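Local coordinates for protein putative isomerase YbhH (Escherichia coli, PDB 6OTV) that is of uncharacterised function but probably acts as an isomerase related to the PrpF proteins, at residues I181-D185 and D186-T190; C191-M194 and A195-V199; R226-S229 and I230-A234. All coordinates share one frame; numbering follows the deposited sequence.

Contact 1: I181-D185 and D186-T190; sequences IDYFD and DVPVT
Phe184 and Val189 form the apolar centre of this hairpin: CG2 of Val189 meets the edge of the phenyl ring in its plane, 3.6 Å from Phe184 CD2, and the two side chains cross at about a right angle. The ring gets there because CG of Phe184 lies beside its own backbone N, chi1 -55°, which swings it back along the strand toward the Val189 level. Beta-branched Val189 suits an extended strand and offers a methyl small enough to fit at a ring edge. Ile230 of helix 221-237 packs on Phe184. The other face of the hairpin carries Tyr183 and Pro188, a non-hydrogen-bonded antiparallel pair, where CE1 of Tyr183 lies 3.6 Å from CB of Pro188. Proline, lacking an N-H, is well tolerated at such a position, since no cross-strand bond is asked of its nitrogen. One step farther from the turn, Asp182 and Val189 make the hydrogen-bonded pair, with Asp182 N to Val189 O at 2.8 Å. The return bond, Val189 N to Asp182 O, is nearly straight at 173°.

The motif is a tight beta hairpin that reverses through a type I' turn from Phe184 to Val187. Asp185 and Asp186 take up the left-handed backbone conformation this turn needs, one that aspartate accepts more readily than most residues with a side chain. Val187 N reaches Phe184 O at 3.1 Å from above the carbonyl plane, a bent closure at 141°. At the polar margin, OD2 of Asp185 is hydrogen-bonded to Ser229 OG on helix 221-237. At the strand ends away from the turn, the buried carboxylate of Asp182 is held by Thr177 and Asn179, while Thr190 OG1 bonds to Val295 N and Gln180 O and lies 3.8 Å from CG1 of Ile181.

Contact 2: C191-M194 and A195-V199; sequences CIDM and AMPVV
The carboxylate of Asp193 lies against the Pro197 ring, with Asp193 OD1 3.5 Å from Pro197 CG, and is gripped from outside the hairpin: OD2 takes the backbone N-H groups of Thr171 and Lys170, and OD1 is hydrogen-bonded to Thr169 OG1. Three bonds thus fix the rotation of a buried carboxylate. With CG opposite the backbone N, chi1 -171°, the acid runs alongside Pro197 and points the same way. Proline fits here because this antiparallel pair is a non-hydrogen-bonded one. One pair farther from the turn, Ile192 and Val198 form the hydrogen-bonded pair: Val198 N gives to Ile192 O at 3.0 Å and 175°, almost along the C=O axis, and Ile192 N returns the bond to Val198 O at 3.2 Å. Their beta-branched side chains lie side by side on the face opposite Asp193, CG2 of Ile192 touching CG2 of Val198 at 3.6 Å. This is the beta hairpin of strands 187-193 and 197-202, whose connection passes through Met194 to Met196. Beyond it, strand 250-255 runs parallel to 197-202, helix 279-290 packs on Val198 and Ala195, and Ala234 of helix 221-237 covers Cys191 and Val199 on the other face.

Contact 3: R226-S229 and I230-A234; sequences RIES and IRLQA
Glu228 and Arg231, about one helical turn apart, lay their side chains side by side and pointing the same way, so that acid and base meet as a salt bridge along the flank of helix 221-237. The carboxylate stands at the edge of the guanidinium, but the two planes are turned 74° apart and do not form the flat, doubly bonded pairing. Arg231 NE donates to Glu228 OE2 at 3.3 Å, and it comes to that oxygen from above the carboxylate plane, a rather long and bent bond. Each chain folds to make it: Glu228 bends at chi2 (-68°), and Arg231, after an extended start, turns at chi3 (78°). The long, jointed chains of these residue types make such a bend possible. The guanidinium has a further partner, since its NH2 is hydrogen-bonded to Val243 O; OE2 of Glu228 has a weak bond to His271.

One turn on from Glu228, Leu232 brings its CG to 3.2 Å from Glu228 O and its CD2 to 3.7 Å from Glu228 OE1. Ile230 likewise lays CG1 against Arg226 O. Beneath the side chains run the backbone bonds of an alpha helix, including Leu232 N to Glu228 O at 2.9 Å and Arg231 N to Ile227 O at 2.9 Å.

Around the helix the residue types follow the neighbours: apolar Ile227 packs on Pro251 and Leu253 of strand 250-255, while Ile230 turns to Val189 of strand 187-193.

In the fold
Contacts 1 and 2 are successive hairpins that share strand 187-193, and contact 3 is a piece of the helix laid against both. Contact 2, its centre about 13 Å from the centre of the chain, is the deeper and has no exposed residue; contact 1, its centre about 26 Å from that point, mixes buried strand residues with an exposed turn, and contact 3 is partly buried. Both hairpins rest on paired backbone bonds and apolar neighbours, and each also carries a buried aspartate carboxylate held by partners outside it, whereas contact 3 adds a salt bridge to helical bonding. The helix meets the turn of contact 1 through a polar link and contact 2 through apolar packing.

Contact 1: I181-D185 and D186-T190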
loop_
_atom_site.group_PDB
_atom_site.type_symbol
_atom_site.label_atom_id
_atom_site.label_comp_id
_atom_site.label_asym_id
_atom_site.label_seq_id
_atom_site.Cartn_x
_atom_site.Cartn_y
_atom_site.Cartn_z
ATOM N N ILE A 181 11.468 24.924 -11.211
ATOM C CA ILE A 181 11.302 26.342 -10.913
ATOM C C ILE A 181 10.448 26.967 -12.005
ATOM O O ILE A 181 10.703 26.759 -13.197
ATOM C CB ILE A 181 12.653 27.076 -10.807
ATOM C CG1 ILE A 181 13.407 26.638 -9.553
ATOM C CG2 ILE A 181 12.444 28.587 -10.799
ATOM C CD1 ILE A 181 14.747 27.319 -9.382
ATOM N N ASP A 182 9.437 27.724 -11.598
ATOM C CA ASP A 182 8.624 28.520 -12.501
ATOM C C ASP A 182 8.782 29.993 -12.149
ATOM O O ASP A 182 9.377 30.355 -11.129
ATOM C CB ASP A 182 7.152 28.100 -12.432
ATOM C CG ASP A 182 6.932 26.683 -12.920
ATOM O OD1 ASP A 182 7.382 26.363 -14.039
ATOM O OD2 ASP A 182 6.321 25.885 -12.177
ATOM N N TYR A 183 8.248 30.851 -13.012
ATOM C CA TYR A 183 8.318 32.292 -12.819
ATOM C C TYR A 183 6.937 32.891 -13.027
ATOM O O TYR A 183 6.308 32.669 -14.066
ATOM C CB TYR A 183 9.331 32.935 -13.772
ATOM C CG TYR A 183 10.755 32.514 -13.502
ATOM C CD1 TYR A 183 11.574 33.263 -12.665
ATOM C CD2 TYR A 183 11.280 31.362 -14.075
ATOM C CE1 TYR A 183 12.877 32.879 -12.410
ATOM C CE2 TYR A 183 12.582 30.970 -13.827
ATOM C CZ TYR A 183 13.376 31.731 -12.993
ATOM O OH TYR A 183 14.672 31.344 -12.744
ATOM N N PHE A 184 6.468 33.634 -12.030
ATOM C CA PHE A 184 5.209 34.357 -12.114
ATOM C C PHE A 184 5.424 35.732 -11.507
ATOM O O PHE A 184 5.892 35.840 -10.369
ATOM C CB PHE A 184 4.084 33.614 -11.386
ATOM C CG PHE A 184 3.885 32.200 -11.854
ATOM C CD1 PHE A 184 3.160 31.931 -13.003
ATOM C CD2 PHE A 184 4.419 31.141 -11.143
ATOM C CE1 PHE A 184 2.975 30.631 -13.433
ATOM C CE2 PHE A 184 4.236 29.841 -11.566
ATOM C CZ PHE A 184 3.514 29.584 -12.712
ATOM N N ASP A 185 5.099 36.776 -12.273
ATOM C CA ASP A 185 5.305 38.160 -11.842
ATOM C C ASP A 185 6.769 38.411 -11.490
ATOM O O ASP A 185 7.083 39.099 -10.517
ATOM C CB ASP A 185 4.390 38.515 -10.667
ATOM C CG ASP A 185 2.939 38.159 -10.930
ATOM O OD1 ASP A 185 2.633 37.693 -12.048
ATOM O OD2 ASP A 185 2.106 38.340 -10.017
ATOM N N ASP A 186 7.671 37.826 -12.284
ATOM C CA ASP A 186 9.118 37.985 -12.120
ATOM C C ASP A 186 9.602 37.501 -10.755
ATOM O O ASP A 186 10.594 38.004 -10.222
ATOM C CB ASP A 186 9.545 39.437 -12.359
ATOM C CG ASP A 186 9.120 39.947 -13.721
ATOM O OD1 ASP A 186 9.191 39.169 -14.696
ATOM O OD2 ASP A 186 8.705 41.122 -13.817
ATOM N N VAL A 187 8.914 36.518 -10.183
ATOM C CA VAL A 187 9.274 35.932 -8.900
ATOM C C VAL A 187 9.576 34.456 -9.124
ATOM O O VAL A 187 8.700 33.708 -9.566
ATOM C CB VAL A 187 8.161 36.100 -7.850
ATOM C CG1 VAL A 187 8.568 35.451 -6.534
ATOM C CG2 VAL A 187 7.829 37.571 -7.652
ATOM N N PRO A 188 10.792 33.986 -8.843
ATOM C CA PRO A 188 11.091 32.552 -8.995
ATOM C C PRO A 188 10.404 31.748 -7.902
ATOM O O PRO A 188 10.635 31.976 -6.713
ATOM C CB PRO A 188 12.618 32.494 -8.871
ATOM C CG PRO A 188 12.965 33.680 -8.029
ATOM C CD PRO A 188 11.964 34.752 -8.383
ATOM N N VAL A 189 9.550 30.806 -8.306
ATOM C CA VAL A 189 8.814 29.962 -7.376
ATOM C C VAL A 189 9.009 28.503 -7.774
ATOM O O VAL A 189 9.587 28.187 -8.814
ATOM C CB VAL A 189 7.310 30.308 -7.326
ATOM C CG1 VAL A 189 7.105 31.786 -7.012
ATOM C CG2 VAL A 189 6.628 29.920 -8.632
ATOM N N THR A 190 8.514 27.609 -6.919
ATOM C CA THR A 190 8.533 26.177 -7.182
ATOM C C THR A 190 7.147 25.601 -6.940
ATOM O O THR A 190 6.569 25.790 -5.864
ATOM C CB THR A 190 9.564 25.453 -6.308
ATOM O OG1 THR A 190 10.881 25.695 -6.820
ATOM C CG2 THR A 190 9.299 23.954 -6.294
#

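Contact 2: C191-M194 and A195-V199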
loop_
_atom_site.group_PDB
_atom_site.type_symbol
_atom_site.label_atom_id
_atom_site.label_comp_id
_atom_site.label_asym_id
_atom_site.label_seq_id
_atom_site.Cartn_x
_atom_site.Cartn_y
_atom_site.Cartn_z
ATOM N N CYS A 191 6.617 24.907 -7.942
ATOM C CA CYS A 191 5.331 24.233 -7.841
ATOM C C CYS A 191 5.579 22.747 -7.620
ATOM O O CYS A 191 6.161 22.077 -8.479
ATOM C CB CYS A 191 4.495 24.466 -9.097
ATOM S SG CYS A 191 4.125 26.207 -9.410
ATOM N N ILE A 192 5.151 22.240 -6.466
ATOM C CA ILE A 192 5.388 20.853 -6.096
ATOM C C ILE A 192 4.127 20.292 -5.451
ATOM O O ILE A 192 3.389 21.001 -4.758
ATOM C CB ILE A 192 6.616 20.717 -5.164
ATOM C CG1 ILE A 192 6.974 19.247 -4.937
ATOM C CG2 ILE A 192 6.370 21.422 -3.843
ATOM C CD1 ILE A 192 8.254 19.051 -4.151
ATOM N N ASP A 193 3.871 19.012 -5.709
ATOM C CA ASP A 193 2.706 18.293 -5.200
ATOM C C ASP A 193 3.223 17.105 -4.394
ATOM O O ASP A 193 3.400 16.007 -4.930
ATOM C CB ASP A 193 1.798 17.854 -6.353
ATOM C CG ASP A 193 0.467 17.295 -5.878
ATOM O OD1 ASP A 193 0.182 17.348 -4.663
ATOM O OD2 ASP A 193 -0.298 16.800 -6.730
ATOM N N MET A 194 3.483 17.334 -3.105
ATOM C CA MET A 194 3.939 16.298 -2.176
ATOM C C MET A 194 3.068 16.390 -0.928
ATOM O O MET A 194 3.237 17.309 -0.120
ATOM C CB MET A 194 5.417 16.463 -1.833
ATOM C CG MET A 194 6.363 15.690 -2.741
ATOM S SD MET A 194 6.241 13.900 -2.533
ATOM C CE MET A 194 6.781 13.707 -0.839
ATOM N N ALA A 195 2.127 15.450 -0.792
ATOM C CA ALA A 195 1.139 15.420 0.287
ATOM C C ALA A 195 0.182 16.608 0.217
ATOM O O ALA A 195 -0.923 16.553 0.766
ATOM C CB ALA A 195 1.823 15.365 1.658
ATOM N N MET A 196 0.587 17.672 -0.463
ATOM C CA MET A 196 -0.216 18.875 -0.621
ATOM C C MET A 196 0.333 19.677 -1.793
ATOM O O MET A 196 1.550 19.872 -1.890
ATOM C CB MET A 196 -0.203 19.712 0.661
ATOM C CG MET A 196 -0.930 21.048 0.557
ATOM S SD MET A 196 -2.718 20.875 0.365
ATOM C CE MET A 196 -3.150 20.105 1.922
ATOM N N PRO A 197 -0.515 20.128 -2.717
ATOM C CA PRO A 197 -0.049 21.054 -3.761
ATOM C C PRO A 197 0.275 22.407 -3.144
ATOM O O PRO A 197 -0.590 23.049 -2.545
ATOM C CB PRO A 197 -1.241 21.141 -4.723
ATOM C CG PRO A 197 -2.107 19.967 -4.387
ATOM C CD PRO A 197 -1.912 19.717 -2.928
ATOM N N VAL A 198 1.530 22.831 -3.275
ATOM C CA VAL A 198 1.969 24.114 -2.742
ATOM C C VAL A 198 2.780 24.843 -3.801
ATOM O O VAL A 198 3.359 24.232 -4.705
ATOM C CB VAL A 198 2.802 23.968 -1.444
ATOM C CG1 VAL A 198 2.020 23.221 -0.369
ATOM C CG2 VAL A 198 4.134 23.289 -1.730
ATOM N N VAL A 199 2.812 26.167 -3.683
ATOM C CA VAL A 199 3.691 27.012 -4.481
ATOM C C VAL A 199 4.647 27.701 -3.516
ATOM O O VAL A 199 4.218 28.450 -2.629
ATOM C CB VAL A 199 2.905 28.023 -5.336
ATOM C CG1 VAL A 199 1.769 28.647 -4.537
ATOM C CG2 VAL A 199 3.834 29.092 -5.887
#

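Contact 3: R226-S229 and I230-A234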
loop_
_atom_site.group_PDB
_atom_site.type_symbol
_atom_site.label_atom_id
_atom_site.label_comp_id
_atom_site.label_asym_id
_atom_site.label_seq_id
_atom_site.Cartn_x
_atom_site.Cartn_y
_atom_site.Cartn_z
ATOM N N ARG A 226 -0.434 40.327 -3.910
ATOM C CA ARG A 226 0.676 39.779 -4.683
ATOM C C ARG A 226 0.758 38.265 -4.552
ATOM O O ARG A 226 1.119 37.578 -5.514
ATOM C CB ARG A 226 1.992 40.424 -4.248
ATOM C CG ARG A 226 2.297 41.736 -4.950
ATOM C CD ARG A 226 3.685 42.251 -4.599
ATOM N NE ARG A 226 4.158 43.240 -5.565
ATOM C CZ ARG A 226 3.908 44.545 -5.492
ATOM N NH1 ARG A 226 3.184 45.029 -4.494
ATOM N NH2 ARG A 226 4.383 45.366 -6.419
ATOM N N ILE A 227 0.423 37.728 -3.377
ATOM C CA ILE A 227 0.422 36.280 -3.197
ATOM C C ILE A 227 -0.678 35.638 -4.036
ATOM O O ILE A 227 -0.463 34.601 -4.674
ATOM C CB ILE A 227 0.283 35.927 -1.705
ATOM C CG1 ILE A 227 1.536 36.349 -0.936
ATOM C CG2 ILE A 227 0.031 34.441 -1.524
ATOM C CD1 ILE A 227 1.480 36.031 0.545
ATOM N N GLU A 228 -1.868 36.247 -4.059
ATOM C CA GLU A 228 -2.975 35.684 -4.828
ATOM C C GLU A 228 -2.678 35.688 -6.322
ATOM O O GLU A 228 -3.015 34.729 -7.026
ATOM C CB GLU A 228 -4.263 36.454 -4.538
ATOM C CG GLU A 228 -5.019 35.954 -3.323
ATOM C CD GLU A 228 -5.594 34.566 -3.531
ATOM O OE1 GLU A 228 -5.878 34.204 -4.694
ATOM O OE2 GLU A 228 -5.759 33.835 -2.534
ATOM N N SER A 229 -2.055 36.758 -6.823
ATOM C CA SER A 229 -1.691 36.811 -8.235
ATOM C C SER A 229 -0.821 35.624 -8.625
ATOM O O SER A 229 -0.982 35.054 -9.709
ATOM C CB SER A 229 -0.968 38.124 -8.540
ATOM O OG SER A 229 -0.398 38.104 -9.837
ATOM N N ILE A 230 0.102 35.233 -7.747
ATOM C CA ILE A 230 0.965 34.097 -8.040
ATOM C C ILE A 230 0.224 32.779 -7.839
ATOM O O ILE A 230 0.467 31.812 -8.569
ATOM C CB ILE A 230 2.237 34.169 -7.178
ATOM C CG1 ILE A 230 2.892 35.544 -7.316
ATOM C CG2 ILE A 230 3.218 33.077 -7.573
ATOM C CD1 ILE A 230 4.089 35.745 -6.410
ATOM N N ARG A 231 -0.695 32.717 -6.870
ATOM C CA ARG A 231 -1.385 31.461 -6.590
ATOM C C ARG A 231 -2.349 31.097 -7.710
ATOM O O ARG A 231 -2.366 29.952 -8.179
ATOM C CB ARG A 231 -2.127 31.541 -5.259
ATOM C CG ARG A 231 -2.759 30.214 -4.869
ATOM C CD ARG A 231 -3.570 30.321 -3.598
ATOM N NE ARG A 231 -4.874 30.936 -3.819
ATOM C CZ ARG A 231 -5.979 30.258 -4.114
ATOM N NH1 ARG A 231 -5.942 28.936 -4.226
ATOM N NH2 ARG A 231 -7.124 30.902 -4.297
ATOM N N LEU A 232 -3.181 32.054 -8.134
ATOM C CA LEU A 232 -4.077 31.805 -9.259
ATOM C C LEU A 232 -3.290 31.415 -10.503
ATOM O O LEU A 232 -3.700 30.524 -11.255
ATOM C CB LEU A 232 -4.933 33.043 -9.534
ATOM C CG LEU A 232 -5.741 33.628 -8.372
ATOM C CD1 LEU A 232 -6.409 34.930 -8.786
ATOM C CD2 LEU A 232 -6.773 32.633 -7.869
ATOM N N GLN A 233 -2.145 32.063 -10.725
ATOM C CA GLN A 233 -1.317 31.738 -11.879
ATOM C C GLN A 233 -0.670 30.365 -11.725
ATOM O O GLN A 233 -0.548 29.618 -12.704
ATOM C CB GLN A 233 -0.255 32.821 -12.071
ATOM C CG GLN A 233 -0.081 33.294 -13.506
ATOM C CD GLN A 233 0.812 34.518 -13.610
ATOM O OE1 GLN A 233 0.819 35.374 -12.723
ATOM N NE2 GLN A 233 1.579 34.604 -14.692
ATOM N N ALA A 234 -0.255 30.012 -10.505
ATOM C CA ALA A 234 0.397 28.724 -10.289
ATOM C C ALA A 234 -0.597 27.573 -10.384
ATOM O O ALA A 234 -0.261 26.496 -10.893
ATOM C CB ALA A 234 1.102 28.708 -8.932
#